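GH127 beta-L-arabinofuranoside (Geobacillus stearothermophilus, PDB 4QK0) probably hydrolyses terminal beta-L-arabinofuranosidic linkages, as a family 127 glycoside hydrolase with an alpha-helical catalytic domain followed by beta-rich domains. Local coordinates at residues 106-109 and 110-113. Numbering follows the deposited sequence.
Sequences IELL and GRAQ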
loop_
_atom_site.group_PDB
_atom_site.type_symbol
_atom_site.label_atom_id
_atom_site.label_comp_id
_atom_site.label_asym_id
_atom_site.label_seq_id
_atom_site.Cartn_x
_atom_site.Cartn_y
_atom_site.Cartn_z
ATOM N N ILE A 106 25.182 22.175 -29.241
ATOM C CA ILE A 106 26.293 22.609 -28.416
ATOM C C ILE A 106 26.590 24.076 -28.623
ATOM O O ILE A 106 26.842 24.811 -27.653
ATOM C CB ILE A 106 27.528 21.719 -28.681
ATOM C CG1 ILE A 106 27.316 20.348 -28.066
ATOM C CG2 ILE A 106 28.783 22.335 -28.094
ATOM C CD1 ILE A 106 28.243 19.264 -28.568
ATOM N N GLU A 107 26.544 24.538 -29.876
ATOM C CA GLU A 107 26.838 25.971 -30.139
ATOM C C GLU A 107 25.746 26.840 -29.562
ATOM O O GLU A 107 26.002 27.919 -29.040
ATOM C CB GLU A 107 27.037 26.232 -31.637
ATOM C CG GLU A 107 28.340 25.645 -32.256
ATOM C CD GLU A 107 29.654 26.106 -31.584
ATOM O OE1 GLU A 107 29.728 27.255 -31.069
ATOM O OE2 GLU A 107 30.645 25.342 -31.580
ATOM N N LEU A 108 24.518 26.327 -29.613
ATOM C CA LEU A 108 23.391 26.986 -28.969
ATOM C C LEU A 108 23.576 27.085 -27.465
ATOM O O LEU A 108 23.402 28.149 -26.870
ATOM C CB LEU A 108 22.096 26.266 -29.300
ATOM C CG LEU A 108 20.853 26.762 -28.577
ATOM C CD1 LEU A 108 20.585 28.216 -28.860
ATOM C CD2 LEU A 108 19.657 25.921 -29.024
ATOM N N LEU A 109 23.973 26.005 -26.834
ATOM C CA LEU A 109 24.304 26.110 -25.415
ATOM C C LEU A 109 25.347 27.197 -25.177
ATOM O O LEU A 109 25.198 28.004 -24.253
ATOM C CB LEU A 109 24.837 24.789 -24.865
ATOM C CG LEU A 109 23.892 23.604 -24.961
ATOM C CD1 LEU A 109 24.533 22.353 -24.378
ATOM C CD2 LEU A 109 22.585 23.864 -24.244
ATOM N N GLY A 110 26.421 27.185 -25.989
ATOM C CA GLY A 110 27.479 28.210 -25.889
ATOM C C GLY A 110 26.938 29.626 -26.028
ATOM O O GLY A 110 27.355 30.524 -25.295
ATOM N N ARG A 111 25.930 29.829 -26.881
ATOM C CA ARG A 111 25.295 31.186 -26.960
ATOM C C ARG A 111 24.335 31.480 -25.833
ATOM O O ARG A 111 24.114 32.618 -25.534
ATOM C CB ARG A 111 24.606 31.383 -28.324
ATOM C CG ARG A 111 25.594 31.238 -29.501
ATOM C CD ARG A 111 24.977 31.624 -30.855
ATOM N NE ARG A 111 23.776 30.859 -31.245
ATOM C CZ ARG A 111 23.779 29.654 -31.827
ATOM N NH1 ARG A 111 24.913 29.033 -32.107
ATOM N NH2 ARG A 111 22.643 29.045 -32.108
ATOM N N ALA A 112 23.733 30.463 -25.190
ATOM C CA ALA A 112 22.841 30.739 -24.031
ATOM C C ALA A 112 23.643 30.995 -22.778
ATOM O O ALA A 112 23.129 31.488 -21.776
ATOM C CB ALA A 112 21.914 29.558 -23.800
ATOM N N GLN A 113 24.908 30.587 -22.771
ATOM C CA GLN A 113 25.741 30.725 -21.548
ATOM C C GLN A 113 26.032 32.205 -21.192
ATOM O O GLN A 113 26.374 33.017 -22.064
ATOM C CB GLN A 113 27.081 30.002 -21.725
ATOM C CG GLN A 113 27.919 29.968 -20.452
ATOM C CD GLN A 113 29.126 29.077 -20.597
ATOM O OE1 GLN A 113 29.663 28.987 -21.669
ATOM N NE2 GLN A 113 29.497 28.344 -19.536
#
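Gly110 N donates to Ile106 O at 2.9 Å, with a nearly straight N-H...O angle of 166°, the straightest of the i to i+4 bonds that close the last turns of helix 96-112. Arg111 N to Glu107 O and Ala112 N to Leu108 O follow. At the C-terminal end Leu109 O accepts two weak, strongly bent bonds, from Ala112 N and Gln113 N; Gln113 is the first residue to leave helical backbone angles.

Among the side chains, Arg111 reaches back over the preceding turn. Its CG lies beside the backbone N (chi1 -59°), and a bend at chi3 lays one face of the guanidinium over the backbone, with Leu108 CA 3.7 Å above its plane and offset toward the rim. Arg111 NH1 is 3.4 Å from Glu107 O, but at an angle too poor for a hydrogen bond. Arg111 NH2 lies 3.9 Å from Leu108 CD1, the Leu108 and Arg111 side chains crossing at about a right angle.

Both charges find their partners outside these two turns: Glu107 forms a salt bridge with Arg162 of helix 162-177, and Arg111 with Glu64. Leu108, Leu109 and Ala112 pack on Phe58. The helix end is thus joined to helices 54-61 and 162-177 of a catalytic domain probably of the (alpha/alpha)6-barrel type, and Arg111 packs its flat group on its own helix while Glu64 pairs its charge.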